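Local coordinates for protein PilX (Neisseria meningitidis, PDB 2OPE) that is a minor type IV pilin that probably modulates the adhesion and aggregation mediated by meningococcal pili, at residues M16-N30 with E69-K81. Numbering follows the deposited sequence.
Sequences MVGINNISKQFILKN and EKPRAYSLVGVPK
Tyr74 rises from strand 74-80 to donate a hydrogen bond from its hydroxyl to Asn20 OD1 on helix 16-28, OH to OD1 2.7 Å, within the plane of the amide carbonyl. Amide and ring planes stand 65° apart, and Asn20 ND2 is bonded to Asn93 O of the next strand, so both ends of the buried amide are engaged. Ser23 CB packs 3.2 Å from the same Tyr74 OH, while Ser23 OG turns back to Ile19 O.

Near the last turn of the helix Arg72, extended from CG to NE, reaches Leu28 O through NH1 at 2.9 Å, with a weak second bond from NE. A water links Arg72 NH1 to Asn30 O.

Van der Waals packing separates the two polar contacts at Leu28 and continues beyond Tyr74 to Met16. Leu28 CD1 meets the edge of the Tyr74 ring at CE2 (3.6 Å), and its CD2 lies against Arg72 CG. Leu76 CD1 touches Ile19 CG2 and packs by the backbone of Met16 and Asn20. Met16, bent at chi3 (61°), lays CE 3.4 Å from Leu76 O and SD 3.7 Å from the bare CA of Gly78.

Helix and strand run nearly antiparallel (154°), the N-terminal helix packing along one face of the antiparallel sheet, as in type IV pilins. The guanidinium probably offsets negative potential at the carbonyls around Leu28, while Tyr74 and Asn93 satisfy the buried Asn20 amide beside apolar Leu76.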
loop_
_atom_site.group_PDB
_atom_site.type_symbol
_atom_site.label_atom_id
_atom_site.label_comp_id
_atom_site.label_asym_id
_atom_site.label_seq_id
_atom_site.Cartn_x
_atom_site.Cartn_y
_atom_site.Cartn_z
ATOM N N MET A 16 2.738 4.736 -4.057
ATOM C CA MET A 16 1.845 3.588 -3.886
ATOM C C MET A 16 0.800 3.644 -4.946
ATOM O O MET A 16 0.457 2.609 -5.469
ATOM C CB MET A 16 1.250 3.491 -2.476
ATOM C CG MET A 16 2.320 3.107 -1.483
ATOM S SD MET A 16 1.743 3.152 0.185
ATOM C CE MET A 16 0.372 1.920 0.266
ATOM N N VAL A 17 0.339 4.858 -5.285
ATOM C CA VAL A 17 -0.574 5.025 -6.428
ATOM C C VAL A 17 0.044 4.474 -7.706
ATOM O O VAL A 17 -0.593 3.752 -8.427
ATOM C CB VAL A 17 -0.948 6.469 -6.699
ATOM C CG1 VAL A 17 -1.779 6.528 -7.972
ATOM C CG2 VAL A 17 -1.732 7.018 -5.561
ATOM N N GLY A 18 1.299 4.828 -7.961
ATOM C CA GLY A 18 2.086 4.277 -9.081
ATOM C C GLY A 18 2.140 2.756 -9.100
ATOM O O GLY A 18 1.904 2.151 -10.113
ATOM N N ILE A 19 2.472 2.155 -7.963
ATOM C CA ILE A 19 2.439 0.697 -7.782
ATOM C C ILE A 19 1.043 0.087 -8.006
ATOM O O ILE A 19 0.903 -0.911 -8.713
ATOM C CB ILE A 19 3.026 0.330 -6.367
ATOM C CG1 ILE A 19 4.491 0.804 -6.273
ATOM C CG2 ILE A 19 2.914 -1.163 -6.056
ATOM C CD1 ILE A 19 5.048 0.809 -4.843
ATOM N N ASN A 20 0.019 0.700 -7.426
ATOM C CA ASN A 20 -1.380 0.307 -7.654
ATOM C C ASN A 20 -1.746 0.325 -9.167
ATOM O O ASN A 20 -2.388 -0.605 -9.694
ATOM C CB ASN A 20 -2.325 1.267 -6.892
ATOM C CG ASN A 20 -3.542 0.572 -6.293
ATOM O OD1 ASN A 20 -3.660 -0.649 -6.332
ATOM N ND2 ASN A 20 -4.445 1.356 -5.699
ATOM N N ASN A 21 -1.352 1.379 -9.869
ATOM C CA ASN A 21 -1.768 1.508 -11.257
ATOM C C ASN A 21 -1.112 0.449 -12.154
ATOM O O ASN A 21 -1.746 -0.079 -13.066
ATOM C CB ASN A 21 -1.511 2.927 -11.780
ATOM C CG ASN A 21 -2.508 3.901 -11.263
ATOM O OD1 ASN A 21 -3.585 3.502 -10.844
ATOM N ND2 ASN A 21 -2.190 5.194 -11.316
ATOM N N ILE A 22 0.151 0.140 -11.893
ATOM C CA ILE A 22 0.806 -0.908 -12.631
ATOM C C ILE A 22 0.250 -2.292 -12.279
ATOM O O ILE A 22 0.188 -3.156 -13.139
ATOM C CB ILE A 22 2.285 -0.911 -12.321
ATOM C CG1 ILE A 22 2.942 0.399 -12.808
ATOM C CG2 ILE A 22 2.983 -2.164 -12.933
ATOM C CD1 ILE A 22 4.436 0.382 -12.559
ATOM N N SER A 23 -0.075 -2.520 -10.997
ATOM C CA SER A 23 -0.702 -3.738 -10.584
ATOM C C SER A 23 -2.023 -3.955 -11.306
ATOM O O SER A 23 -2.312 -5.047 -11.787
ATOM C CB SER A 23 -0.933 -3.739 -9.060
ATOM O OG SER A 23 0.327 -3.680 -8.369
ATOM N N LYS A 24 -2.837 -2.915 -11.356
ATOM C CA LYS A 24 -4.152 -3.034 -11.948
ATOM C C LYS A 24 -4.047 -3.322 -13.469
ATOM O O LYS A 24 -4.713 -4.191 -14.003
ATOM C CB LYS A 24 -4.922 -1.749 -11.646
ATOM C CG LYS A 24 -6.042 -1.365 -12.627
ATOM C CD LYS A 24 -6.773 -0.071 -12.199
ATOM C CE LYS A 24 -8.172 0.124 -12.911
ATOM N NZ LYS A 24 -9.039 1.172 -12.207
ATOM N N GLN A 25 -3.169 -2.602 -14.152
ATOM C CA GLN A 25 -3.187 -2.542 -15.614
ATOM C C GLN A 25 -2.303 -3.650 -16.224
ATOM O O GLN A 25 -2.499 -4.028 -17.362
ATOM C CB GLN A 25 -2.657 -1.181 -16.065
ATOM C CG GLN A 25 -3.517 -0.019 -15.644
ATOM C CD GLN A 25 -4.969 -0.109 -16.191
ATOM O OE1 GLN A 25 -5.227 -0.615 -17.286
ATOM N NE2 GLN A 25 -5.902 0.360 -15.403
ATOM N N PHE A 26 -1.324 -4.136 -15.455
ATOM C CA PHE A 26 -0.434 -5.171 -15.927
ATOM C C PHE A 26 -0.640 -6.496 -15.212
ATOM O O PHE A 26 -0.279 -7.524 -15.743
ATOM C CB PHE A 26 1.057 -4.721 -15.869
ATOM C CG PHE A 26 1.369 -3.608 -16.866
ATOM C CD1 PHE A 26 1.771 -3.906 -18.175
ATOM C CD2 PHE A 26 1.191 -2.274 -16.531
ATOM C CE1 PHE A 26 2.022 -2.901 -19.084
ATOM C CE2 PHE A 26 1.462 -1.266 -17.456
ATOM C CZ PHE A 26 1.885 -1.576 -18.703
ATOM N N ILE A 27 -1.181 -6.516 -14.006
ATOM C CA ILE A 27 -1.327 -7.817 -13.358
ATOM C C ILE A 27 -2.798 -8.294 -13.312
ATOM O O ILE A 27 -3.127 -9.392 -13.796
ATOM C CB ILE A 27 -0.658 -7.853 -11.976
ATOM C CG1 ILE A 27 0.820 -7.487 -12.138
ATOM C CG2 ILE A 27 -0.796 -9.280 -11.330
ATOM C CD1 ILE A 27 1.632 -7.462 -10.832
ATOM N N LEU A 28 -3.660 -7.449 -12.745
ATOM C CA LEU A 28 -5.081 -7.724 -12.671
ATOM C C LEU A 28 -5.694 -7.920 -14.061
ATOM O O LEU A 28 -6.620 -8.734 -14.239
ATOM C CB LEU A 28 -5.794 -6.586 -11.945
ATOM C CG LEU A 28 -5.336 -6.386 -10.496
ATOM C CD1 LEU A 28 -6.376 -5.557 -9.775
ATOM C CD2 LEU A 28 -5.136 -7.713 -9.788
ATOM N N LYS A 29 -5.134 -7.225 -15.044
ATOM C CA LYS A 29 -5.750 -7.109 -16.355
ATOM C C LYS A 29 -5.498 -8.330 -17.232
ATOM O O LYS A 29 -6.204 -8.550 -18.202
ATOM C CB LYS A 29 -5.228 -5.851 -17.053
ATOM C CG LYS A 29 -6.166 -5.181 -17.982
ATOM C CD LYS A 29 -5.447 -4.069 -18.737
ATOM C CE LYS A 29 -6.414 -3.075 -19.338
ATOM N NZ LYS A 29 -5.726 -2.001 -20.167
ATOM N N ASN A 30 -4.493 -9.117 -16.896
ATOM C CA ASN A 30 -4.262 -10.384 -17.562
ATOM C C ASN A 30 -5.579 -11.167 -17.612
ATOM O O ASN A 30 -6.208 -11.440 -16.569
ATOM C CB ASN A 30 -3.181 -11.170 -16.827
ATOM C CG ASN A 30 -2.725 -12.382 -17.587
ATOM O OD1 ASN A 30 -3.486 -13.332 -17.743
ATOM N ND2 ASN A 30 -1.462 -12.376 -18.045
ATOM N N GLU A 69 -9.099 -16.004 -3.183
ATOM C CA GLU A 69 -9.810 -16.369 -4.412
ATOM C C GLU A 69 -10.403 -15.107 -5.077
ATOM O O GLU A 69 -10.927 -15.142 -6.211
ATOM C CB GLU A 69 -10.848 -17.466 -4.135
ATOM C CG GLU A 69 -11.050 -18.434 -5.289
ATOM C CD GLU A 69 -9.853 -19.378 -5.584
ATOM O OE1 GLU A 69 -9.609 -19.644 -6.784
ATOM O OE2 GLU A 69 -9.184 -19.873 -4.643
ATOM N N LYS A 70 -10.284 -13.984 -4.369
ATOM C CA LYS A 70 -10.597 -12.688 -4.928
ATOM C C LYS A 70 -9.356 -11.799 -4.857
ATOM O O LYS A 70 -9.353 -10.765 -4.154
ATOM C CB LYS A 70 -11.758 -12.050 -4.150
ATOM C CG LYS A 70 -12.623 -11.066 -4.956
ATOM C CD LYS A 70 -13.310 -10.073 -4.074
ATOM C CE LYS A 70 -14.488 -9.382 -4.795
ATOM N NZ LYS A 70 -14.932 -8.110 -4.108
ATOM N N PRO A 71 -8.287 -12.176 -5.582
ATOM C CA PRO A 71 -7.034 -11.401 -5.492
ATOM C C PRO A 71 -7.121 -9.997 -6.082
ATOM O O PRO A 71 -6.295 -9.164 -5.753
ATOM C CB PRO A 71 -6.036 -12.237 -6.300
ATOM C CG PRO A 71 -6.858 -13.056 -7.199
ATOM C CD PRO A 71 -8.174 -13.305 -6.519
ATOM N N ARG A 72 -8.095 -9.738 -6.952
ATOM C CA ARG A 72 -8.281 -8.404 -7.518
ATOM C C ARG A 72 -8.742 -7.411 -6.479
ATOM O O ARG A 72 -8.573 -6.194 -6.673
ATOM C CB ARG A 72 -9.257 -8.445 -8.691
ATOM C CG ARG A 72 -8.693 -9.237 -9.899
ATOM C CD ARG A 72 -9.652 -9.293 -11.084
ATOM N NE ARG A 72 -8.896 -9.684 -12.263
ATOM C CZ ARG A 72 -8.638 -10.939 -12.566
ATOM N NH1 ARG A 72 -7.913 -11.235 -13.627
ATOM N NH2 ARG A 72 -9.099 -11.898 -11.794
ATOM N N ALA A 73 -9.354 -7.916 -5.395
ATOM C CA ALA A 73 -9.621 -7.119 -4.185
ATOM C C ALA A 73 -8.436 -7.247 -3.252
ATOM O O ALA A 73 -8.339 -8.223 -2.500
ATOM C CB ALA A 73 -10.832 -7.599 -3.487
ATOM N N TYR A 74 -7.516 -6.296 -3.313
ATOM C CA TYR A 74 -6.373 -6.289 -2.391
ATOM C C TYR A 74 -6.231 -4.845 -1.900
ATOM O O TYR A 74 -6.869 -3.932 -2.415
ATOM C CB TYR A 74 -5.063 -6.767 -3.062
ATOM C CG TYR A 74 -4.645 -5.860 -4.249
ATOM C CD1 TYR A 74 -4.024 -4.622 -4.013
ATOM C CD2 TYR A 74 -4.930 -6.211 -5.578
ATOM C CE1 TYR A 74 -3.669 -3.780 -5.041
ATOM C CE2 TYR A 74 -4.569 -5.356 -6.631
ATOM C CZ TYR A 74 -3.938 -4.121 -6.347
ATOM O OH TYR A 74 -3.619 -3.206 -7.336
ATOM N N SER A 75 -5.384 -4.656 -0.911
ATOM C CA SER A 75 -4.965 -3.340 -0.494
ATOM C C SER A 75 -3.438 -3.282 -0.368
ATOM O O SER A 75 -2.764 -4.303 -0.193
ATOM C CB SER A 75 -5.618 -3.001 0.822
ATOM O OG SER A 75 -5.259 -3.940 1.767
ATOM N N LEU A 76 -2.902 -2.079 -0.491
ATOM C CA LEU A 76 -1.506 -1.850 -0.286
ATOM C C LEU A 76 -1.339 -1.139 1.036
ATOM O O LEU A 76 -2.059 -0.199 1.338
ATOM C CB LEU A 76 -0.942 -0.988 -1.414
ATOM C CG LEU A 76 -1.044 -1.514 -2.838
ATOM C CD1 LEU A 76 -0.616 -0.407 -3.862
ATOM C CD2 LEU A 76 -0.189 -2.752 -2.980
ATOM N N VAL A 77 -0.369 -1.583 1.820
ATOM C CA VAL A 77 -0.024 -0.935 3.086
ATOM C C VAL A 77 1.399 -0.323 2.981
ATOM O O VAL A 77 2.335 -0.959 2.535
ATOM C CB VAL A 77 -0.139 -1.984 4.237
ATOM C CG1 VAL A 77 0.346 -1.469 5.538
ATOM C CG2 VAL A 77 -1.581 -2.472 4.364
ATOM N N GLY A 78 1.561 0.945 3.335
ATOM C CA GLY A 78 2.894 1.546 3.267
ATOM C C GLY A 78 3.230 1.953 4.691
ATOM O O GLY A 78 2.510 2.745 5.291
ATOM N N VAL A 79 4.292 1.405 5.278
ATOM C CA VAL A 79 4.603 1.805 6.654
ATOM C C VAL A 79 6.084 2.027 6.826
ATOM O O VAL A 79 6.907 1.501 6.049
ATOM C CB VAL A 79 4.070 0.780 7.695
ATOM C CG1 VAL A 79 2.551 0.665 7.565
ATOM C CG2 VAL A 79 4.801 -0.624 7.587
ATOM N N PRO A 80 6.444 2.838 7.822
ATOM C CA PRO A 80 7.839 3.162 8.034
ATOM C C PRO A 80 8.624 1.915 8.458
ATOM O O PRO A 80 8.073 1.069 9.144
ATOM C CB PRO A 80 7.774 4.170 9.188
ATOM C CG PRO A 80 6.366 4.684 9.173
ATOM C CD PRO A 80 5.548 3.563 8.743
ATOM N N LYS A 81 9.878 1.807 8.026
ATOM C CA LYS A 81 10.795 0.775 8.504
ATOM C C LYS A 81 10.946 0.805 10.034
ATOM O O LYS A 81 10.946 1.874 10.651
ATOM C CB LYS A 81 12.173 0.957 7.861
ATOM C CG LYS A 81 12.281 0.253 6.523
ATOM C CD LYS A 81 13.318 0.868 5.611
ATOM C CE LYS A 81 13.776 -0.125 4.549
ATOM N NZ LYS A 81 12.634 -0.835 3.961
HETATM O O HOH W 1 -7.251 -13.241 -14.941
#